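PDB 2XTS: cytochrome from Paracoccus pantotrophus, which forms the N-terminal, heme c-carrying part of the SoxD subunit of sulfane dehydrogenase SoxCD, probably taking up electrons released when protein-bound sulfur is oxidised. Local coordinates for residues L86-H94 / V107-L118. Residues are numbered along the deposited sequence; the frame is centred on the assembly and turned at random.
With HEC (heme c), chain U.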
ATOM      1  N   LEU D  86      32.685  28.968   1.069  1.00  8.01           N
ATOM      2  CA  LEU D  86      32.317  29.704  -0.128  1.00  7.95           C
ATOM      3  C   LEU D  86      31.928  28.788  -1.260  1.00  7.66           C
ATOM      4  O   LEU D  86      31.095  29.166  -2.078  1.00  8.03           O
ATOM      5  CB  LEU D  86      33.462  30.632  -0.551  1.00  8.67           C
ATOM      6  CG  LEU D  86      33.076  31.679  -1.584  1.00  9.32           C
ATOM      7  CD1 LEU D  86      32.040  32.613  -1.022  1.00  9.73           C
ATOM      8  CD2 LEU D  86      34.288  32.434  -2.068  1.00 10.94           C
ATOM      9  N   SER D  87      32.523  27.602  -1.315  1.00  7.71           N
ATOM     10  CA  SER D  87      32.193  26.656  -2.364  1.00  7.14           C
ATOM     11  C   SER D  87      30.694  26.464  -2.508  1.00  6.82           C
ATOM     12  O   SER D  87      30.165  26.403  -3.620  1.00  7.17           O
ATOM     13  CB  SER D  87      32.848  25.317  -2.091  1.00  7.89           C
ATOM     14  OG  SER D  87      32.537  24.852  -0.810  1.00  8.24           O
ATOM     15  N   THR D  88      30.004  26.354  -1.380  1.00  7.17           N
ATOM     16  CA  THR D  88      28.572  26.087  -1.372  1.00  7.21           C
ATOM     17  C   THR D  88      27.805  27.217  -2.045  1.00  7.35           C
ATOM     18  O   THR D  88      26.788  26.993  -2.696  1.00  7.83           O
ATOM     19  CB  THR D  88      28.086  25.909   0.058  1.00  7.33           C
ATOM     20  OG1 THR D  88      29.017  25.093   0.784  1.00  8.16           O
ATOM     21  CG2 THR D  88      26.686  25.327   0.110  1.00  8.62           C
ATOM     22  N   VAL D  89      28.268  28.446  -1.841  1.00  7.63           N
ATOM     23  CA  VAL D  89      27.602  29.607  -2.430  1.00  7.90           C
ATOM     24  C   VAL D  89      27.644  29.520  -3.959  1.00  7.74           C
ATOM     25  O   VAL D  89      26.636  29.606  -4.644  1.00  8.25           O
ATOM     26  CB  VAL D  89      28.236  30.922  -1.985  1.00  7.81           C
ATOM     27  CG1 VAL D  89      27.479  32.117  -2.568  1.00  9.29           C
ATOM     28  CG2 VAL D  89      28.260  31.014  -0.441  1.00  8.63           C
ATOM     29  N   TYR D  90      28.842  29.331  -4.481  1.00  7.83           N
ATOM     30  CA  TYR D  90      29.010  29.216  -5.901  1.00  7.06           C
ATOM     31  C   TYR D  90      28.142  28.107  -6.462  1.00  6.95           C
ATOM     32  O   TYR D  90      27.410  28.268  -7.441  1.00  7.37           O
ATOM     33  CB  TYR D  90      30.508  28.959  -6.219  1.00  7.42           C
ATOM     34  CG  TYR D  90      30.752  28.957  -7.702  1.00  8.79           C
ATOM     35  CD1 TYR D  90      30.367  27.873  -8.481  1.00 11.57           C
ATOM     36  CD2 TYR D  90      31.340  30.052  -8.337  1.00 11.82           C
ATOM     37  CE1 TYR D  90      30.548  27.878  -9.863  1.00 13.83           C
ATOM     38  CE2 TYR D  90      31.529  30.054  -9.709  1.00 13.93           C
ATOM     39  CZ  TYR D  90      31.115  28.978 -10.463  1.00 13.84           C
ATOM     40  OH  TYR D  90      31.313  28.977 -11.819  1.00 21.35           O
ATOM     41  N   ASP D  91      28.294  26.939  -5.870  1.00  7.24           N
ATOM     42  CA  ASP D  91      27.655  25.746  -6.393  1.00  7.04           C
ATOM     43  C   ASP D  91      26.139  25.842  -6.395  1.00  6.79           C
ATOM     44  O   ASP D  91      25.509  25.567  -7.399  1.00  7.47           O
ATOM     45  CB  ASP D  91      28.185  24.577  -5.547  1.00  7.47           C
ATOM     46  CG  ASP D  91      27.775  23.207  -6.030  1.00  8.72           C
ATOM     47  OD1 ASP D  91      27.032  23.083  -7.020  1.00 10.91           O
ATOM     48  OD2 ASP D  91      28.221  22.239  -5.368  1.00  9.35           O
ATOM     49  N   TYR D  92      25.573  26.207  -5.258  1.00  6.87           N
ATOM     50  CA  TYR D  92      24.143  26.280  -5.132  1.00  6.37           C
ATOM     51  C   TYR D  92      23.577  27.339  -6.096  1.00  7.11           C
ATOM     52  O   TYR D  92      22.563  27.110  -6.759  1.00  7.06           O
ATOM     53  CB  TYR D  92      23.744  26.594  -3.684  1.00  7.05           C
ATOM     54  CG  TYR D  92      22.248  26.684  -3.472  1.00  6.13           C
ATOM     55  CD1 TYR D  92      21.439  25.532  -3.486  1.00  6.07           C
ATOM     56  CD2 TYR D  92      21.610  27.905  -3.335  1.00  6.40           C
ATOM     57  CE1 TYR D  92      20.061  25.622  -3.309  1.00  6.42           C
ATOM     58  CE2 TYR D  92      20.251  27.961  -3.149  1.00  6.72           C
ATOM     59  CZ  TYR D  92      19.478  26.822  -3.144  1.00  6.20           C
ATOM     60  OH  TYR D  92      18.130  26.956  -2.936  1.00  7.70           O
ATOM     61  N   VAL D  93      24.195  28.521  -6.139  1.00  6.88           N
ATOM     62  CA  VAL D  93      23.709  29.569  -7.034  1.00  8.00           C
ATOM     63  C   VAL D  93      23.736  29.083  -8.481  1.00  7.56           C
ATOM     64  O   VAL D  93      22.780  29.250  -9.235  1.00  7.58           O
ATOM     65  CB  VAL D  93      24.507  30.882  -6.850  1.00  8.24           C
ATOM     66  CG1 VAL D  93      24.223  31.845  -7.983  1.00 10.80           C
ATOM     67  CG2 VAL D  93      24.191  31.525  -5.502  1.00 10.40           C
ATOM     68  N   HIS D  94      24.865  28.509  -8.875  1.00  7.46           N
ATOM     69  CA  HIS D  94      25.038  28.064 -10.249  1.00  7.81           C
ATOM     70  C   HIS D  94      23.997  27.016 -10.657  1.00  7.70           C
ATOM     71  O   HIS D  94      23.491  27.035 -11.779  1.00  8.35           O
ATOM     72  CB  HIS D  94      26.462  27.506 -10.411  1.00  8.55           C
ATOM     73  CG  HIS D  94      26.870  27.246 -11.823  1.00 10.42           C
ATOM     74  ND1 HIS D  94      27.216  28.259 -12.688  1.00 12.37           N
ATOM     75  CD2 HIS D  94      27.034  26.092 -12.506  1.00 13.00           C
ATOM     76  CE1 HIS D  94      27.554  27.742 -13.857  1.00 13.22           C
ATOM     77  NE2 HIS D  94      27.444  26.432 -13.775  1.00 14.82           N
ATOM     78  N   VAL D 107      29.588  30.624 -15.782  1.00 10.39           N
ATOM     79  CA  VAL D 107      30.640  30.510 -14.793  1.00 10.58           C
ATOM     80  C   VAL D 107      31.082  31.899 -14.309  1.00 10.19           C
ATOM     81  O   VAL D 107      31.208  32.129 -13.117  1.00 10.53           O
ATOM     82  CB  VAL D 107      31.837  29.681 -15.337  1.00 10.95           C
ATOM     83  CG1 VAL D 107      33.097  29.877 -14.498  1.00 10.80           C
ATOM     84  CG2 VAL D 107      31.451  28.193 -15.441  1.00 12.52           C
ATOM     85  N   ASP D 108      31.343  32.817 -15.236  1.00 10.01           N
ATOM     86  CA  ASP D 108      31.758  34.162 -14.868  1.00 10.42           C
ATOM     87  C   ASP D 108      30.673  34.894 -14.097  1.00  9.54           C
ATOM     88  O   ASP D 108      30.959  35.587 -13.120  1.00  9.97           O
ATOM     89  CB  ASP D 108      32.151  34.967 -16.101  1.00 11.09           C
ATOM     90  CG  ASP D 108      33.524  34.595 -16.655  1.00 12.31           C
ATOM     91  OD1 ASP D 108      34.288  33.847 -16.003  1.00 14.80           O
ATOM     92  OD2 ASP D 108      33.832  35.115 -17.750  1.00 17.29           O
ATOM     93  N   ASP D 109      29.431  34.743 -14.524  1.00  9.63           N
ATOM     94  CA  ASP D 109      28.307  35.352 -13.819  1.00  9.28           C
ATOM     95  C   ASP D 109      28.268  34.887 -12.360  1.00  8.86           C
ATOM     96  O   ASP D 109      27.973  35.655 -11.449  1.00  9.54           O
ATOM     97  CB  ASP D 109      26.952  34.926 -14.403  1.00  9.95           C
ATOM     98  CG  ASP D 109      26.645  35.487 -15.760  1.00 12.44           C
ATOM     99  OD1 ASP D 109      27.288  36.468 -16.205  1.00 13.97           O
ATOM    100  OD2 ASP D 109      25.723  34.909 -16.400  1.00 14.75           O
ATOM    101  N   THR D 110      28.536  33.602 -12.154  1.00  8.83           N
ATOM    102  CA  THR D 110      28.463  33.021 -10.812  1.00  8.73           C
ATOM    103  C   THR D 110      29.597  33.517  -9.937  1.00  8.75           C
ATOM    104  O   THR D 110      29.414  33.836  -8.773  1.00  8.32           O
ATOM    105  CB  THR D 110      28.381  31.479 -10.872  1.00  9.08           C
ATOM    106  OG1 THR D 110      27.304  31.083 -11.737  1.00 10.83           O
ATOM    107  CG2 THR D 110      28.120  30.902  -9.490  1.00  9.05           C
ATOM    108  N   TYR D 111      30.785  33.635 -10.500  1.00  8.93           N
ATOM    109  CA  TYR D 111      31.874  34.273  -9.746  1.00  9.15           C
ATOM    110  C   TYR D 111      31.536  35.699  -9.349  1.00  9.04           C
ATOM    111  O   TYR D 111      31.791  36.118  -8.226  1.00  8.71           O
ATOM    112  CB  TYR D 111      33.200  34.273 -10.514  1.00  9.59           C
ATOM    113  CG  TYR D 111      33.947  32.954 -10.508  1.00  9.55           C
ATOM    114  CD1 TYR D 111      34.406  32.384  -9.320  1.00 11.64           C
ATOM    115  CD2 TYR D 111      34.179  32.266 -11.690  1.00  8.64           C
ATOM    116  CE1 TYR D 111      35.108  31.180  -9.336  1.00 12.46           C
ATOM    117  CE2 TYR D 111      34.855  31.066 -11.712  1.00  9.98           C
ATOM    118  CZ  TYR D 111      35.314  30.525 -10.536  1.00  9.86           C
ATOM    119  OH  TYR D 111      35.982  29.324 -10.568  1.00 12.88           O
ATOM    120  N   ALA D 112      30.992  36.462 -10.296  1.00  9.11           N
ATOM    121  CA  ALA D 112      30.608  37.856 -10.016  1.00  8.92           C
ATOM    122  C   ALA D 112      29.552  37.946  -8.915  1.00  8.35           C
ATOM    123  O   ALA D 112      29.670  38.752  -7.989  1.00  8.95           O
ATOM    124  CB  ALA D 112      30.117  38.542 -11.271  1.00  9.87           C
ATOM    125  N   ILE D 113      28.512  37.127  -9.017  1.00  8.43           N
ATOM    126  CA  ILE D 113      27.461  37.145  -8.011  1.00  8.62           C
ATOM    127  C   ILE D 113      28.025  36.750  -6.648  1.00  8.57           C
ATOM    128  O   ILE D 113      27.675  37.321  -5.626  1.00  9.29           O
ATOM    129  CB  ILE D 113      26.275  36.224  -8.412  1.00  9.09           C
ATOM    130  CG1 ILE D 113      25.473  36.908  -9.531  1.00 10.32           C
ATOM    131  CG2 ILE D 113      25.393  35.880  -7.203  1.00 10.39           C
ATOM    132  CD1 ILE D 113      24.519  35.986 -10.208  1.00 14.08           C
ATOM    133  N   THR D 114      28.895  35.745  -6.627  1.00  8.35           N
ATOM    134  CA  THR D 114      29.506  35.312  -5.379  1.00  8.29           C
ATOM    135  C   THR D 114      30.349  36.444  -4.782  1.00  8.57           C
ATOM    136  O   THR D 114      30.286  36.691  -3.591  1.00  9.49           O
ATOM    137  CB  THR D 114      30.317  34.008  -5.569  1.00  8.59           C
ATOM    138  OG1 THR D 114      29.456  32.977  -6.058  1.00  9.58           O
ATOM    139  CG2 THR D 114      30.897  33.519  -4.273  1.00  9.13           C
ATOM    140  N   ALA D 115      31.094  37.167  -5.615  1.00  9.03           N
ATOM    141  CA  ALA D 115      31.828  38.341  -5.144  1.00  9.18           C
ATOM    142  C   ALA D 115      30.892  39.379  -4.526  1.00  9.13           C
ATOM    143  O   ALA D 115      31.170  39.937  -3.473  1.00  9.58           O
ATOM    144  CB  ALA D 115      32.625  38.968  -6.292  1.00  9.91           C
ATOM    145  N   PHE D 116      29.768  39.632  -5.191  1.00  8.40           N
ATOM    146  CA  PHE D 116      28.780  40.587  -4.663  1.00  8.68           C
ATOM    147  C   PHE D 116      28.177  40.120  -3.323  1.00  8.56           C
ATOM    148  O   PHE D 116      27.922  40.929  -2.437  1.00  9.05           O
ATOM    149  CB  PHE D 116      27.650  40.809  -5.685  1.00  9.15           C
ATOM    150  CG  PHE D 116      26.553  41.684  -5.177  1.00  9.81           C
ATOM    151  CD1 PHE D 116      26.773  43.039  -5.001  1.00 11.49           C
ATOM    152  CD2 PHE D 116      25.313  41.143  -4.843  1.00 11.34           C
ATOM    153  CE1 PHE D 116      25.793  43.858  -4.504  1.00 11.18           C
ATOM    154  CE2 PHE D 116      24.315  41.979  -4.329  1.00 10.86           C
ATOM    155  CZ  PHE D 116      24.567  43.337  -4.171  1.00 11.67           C
ATOM    156  N   LEU D 117      27.908  38.823  -3.189  1.00  8.11           N
ATOM    157  CA  LEU D 117      27.399  38.299  -1.916  1.00  8.53           C
ATOM    158  C   LEU D 117      28.459  38.444  -0.816  1.00  8.66           C
ATOM    159  O   LEU D 117      28.141  38.765   0.322  1.00  9.11           O
ATOM    160  CB  LEU D 117      26.911  36.853  -2.073  1.00  8.59           C
ATOM    161  CG  LEU D 117      25.627  36.705  -2.897  1.00  9.10           C
ATOM    162  CD1 LEU D 117      25.402  35.232  -3.143  1.00  9.75           C
ATOM    163  CD2 LEU D 117      24.440  37.346  -2.188  1.00  9.97           C
ATOM    164  N   LEU D 118      29.729  38.223  -1.144  1.00  8.48           N
ATOM    165  CA  LEU D 118      30.790  38.492  -0.162  1.00  9.18           C
ATOM    166  C   LEU D 118      30.764  39.966   0.253  1.00  9.53           C
ATOM    167  O   LEU D 118      30.853  40.293   1.422  1.00 10.30           O
ATOM    168  CB  LEU D 118      32.163  38.141  -0.719  1.00  8.70           C
ATOM    169  CG  LEU D 118      32.476  36.660  -0.804  1.00  9.97           C
ATOM    170  CD1 LEU D 118      33.700  36.413  -1.670  1.00 11.45           C
ATOM    171  CD2 LEU D 118      32.651  36.047   0.587  1.00 12.29           C
TER
HETATM  172 FE   HEC U 500      17.420  32.631  -4.339  1.00  2.11          FE
HETATM  173  CHA HEC U 500      17.568  30.437  -1.750  1.00  1.93           C
HETATM  174  CHB HEC U 500      20.761  33.077  -4.170  1.00  1.73           C
HETATM  175  CHC HEC U 500      17.282  34.502  -7.136  1.00  1.97           C
HETATM  176  CHD HEC U 500      14.064  32.674  -4.128  1.00  2.08           C
HETATM  177  NA  HEC U 500      18.866  31.905  -3.191  1.00  1.82           N
HETATM  178  C1A HEC U 500      18.724  31.057  -2.113  1.00  2.02           C
HETATM  179  C2A HEC U 500      20.017  30.874  -1.455  1.00  1.95           C
HETATM  180  C3A HEC U 500      20.913  31.616  -2.126  1.00  1.90           C
HETATM  181  C4A HEC U 500      20.195  32.259  -3.224  1.00  2.08           C
HETATM  182  CMA HEC U 500      22.423  31.746  -1.860  1.00  2.53           C
HETATM  183  CAA HEC U 500      20.250  29.992  -0.204  1.00  2.24           C
HETATM  184  CBA HEC U 500      19.915  30.745   1.086  1.00  2.61           C
HETATM  185  CGA HEC U 500      20.197  29.971   2.336  1.00  2.84           C
HETATM  186  O1A HEC U 500      20.110  28.752   2.311  1.00  2.51           O
HETATM  187  O2A HEC U 500      20.502  30.668   3.334  1.00  3.39           O
HETATM  188  NB  HEC U 500      18.768  33.558  -5.451  1.00  2.23           N
HETATM  189  C1B HEC U 500      20.115  33.616  -5.247  1.00  1.90           C
HETATM  190  C2B HEC U 500      20.719  34.237  -6.414  1.00  1.93           C
HETATM  191  C3B HEC U 500      19.758  34.637  -7.222  1.00  2.28           C
HETATM  192  C4B HEC U 500      18.517  34.205  -6.657  1.00  2.32           C
HETATM  193  CMB HEC U 500      22.240  34.549  -6.461  1.00  2.67           C
HETATM  194  CAB HEC U 500      19.912  35.333  -8.580  1.00  2.72           C
HETATM  195  CBB HEC U 500      20.860  34.515  -9.492  1.00  2.68           C
HETATM  196  NC  HEC U 500      15.956  33.441  -5.438  1.00  1.86           N
HETATM  197  C1C HEC U 500      16.084  34.226  -6.559  1.00  2.29           C
HETATM  198  C2C HEC U 500      14.787  34.633  -7.013  1.00  2.42           C
HETATM  199  C3C HEC U 500      13.910  34.156  -6.133  1.00  2.50           C
HETATM  200  C4C HEC U 500      14.629  33.402  -5.134  1.00  1.73           C
HETATM  201  CMC HEC U 500      14.523  35.565  -8.222  1.00  3.03           C
HETATM  202  CAC HEC U 500      12.400  34.357  -6.067  1.00  3.14           C
HETATM  203  CBC HEC U 500      11.501  34.137  -7.242  1.00  2.70           C
HETATM  204  ND  HEC U 500      16.075  31.712  -3.189  1.00  1.84           N
HETATM  205  C1D HEC U 500      14.707  31.789  -3.314  1.00  1.97           C
HETATM  206  C2D HEC U 500      14.043  30.870  -2.454  1.00  2.36           C
HETATM  207  C3D HEC U 500      15.120  30.181  -1.751  1.00  2.27           C
HETATM  208  C4D HEC U 500      16.328  30.764  -2.211  1.00  1.91           C
HETATM  209  CMD HEC U 500      12.563  30.569  -2.278  1.00  2.87           C
HETATM  210  CAD HEC U 500      14.941  29.064  -0.737  1.00  2.20           C
HETATM  211  CBD HEC U 500      14.950  27.722  -1.471  1.00  2.41           C
HETATM  212  CGD HEC U 500      14.775  26.552  -0.560  1.00  2.24           C
HETATM  213  O1D HEC U 500      14.858  26.709   0.676  1.00  3.28           O
HETATM  214  O2D HEC U 500      14.692  25.419  -1.090  1.00  2.97           O
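T110 OG1 has two partners: H94 ND1 on helix 86-96 donates to it across the contact at 3.0 Å, and the hydroxyl is also hydrogen-bonded to the carbonyl oxygen of S106, just before helix 107-120. The N-H...O angle is 171° and the oxygen lies in the imidazole plane, a straight bond that should hold the H94 ring to this rotation. A threonine suits this place because its two branches do different work. With CG2 anti to the backbone N, the methyl stands over the centre of the Y90 ring, a CH-pi contact 3.5 Å from the centroid. Y90 is the knob of the interface, set in a hole formed by V107, T110, Y111 and T114. Its CE2 edge meets the face of Y111 in an edge-to-face pair, planes at 56°, while Y111 OH is held by the carbonyl of R29. Helices 86-96 and 107-120 are the last two of the class I cytochrome c fold in this heme domain; the segments run 130° apart with axes 9.5 Å from each other. Toward L86 the contact turns aliphatic: its CD1 meets T114 CG2 tip to tip at 3.6 Å, and V89 CG1 lies against L117 CD1. The same torsion that turns the T114 methyl toward L86 lets its OG1 bond back to T110 O at 2.8 Å, reaching that oxygen from the opposite face to T114 N. On the heme side, the branched side chains of V93 and I113 converge on one porphyrin methyl, CMB, with I113 CG2 at 3.5 Å.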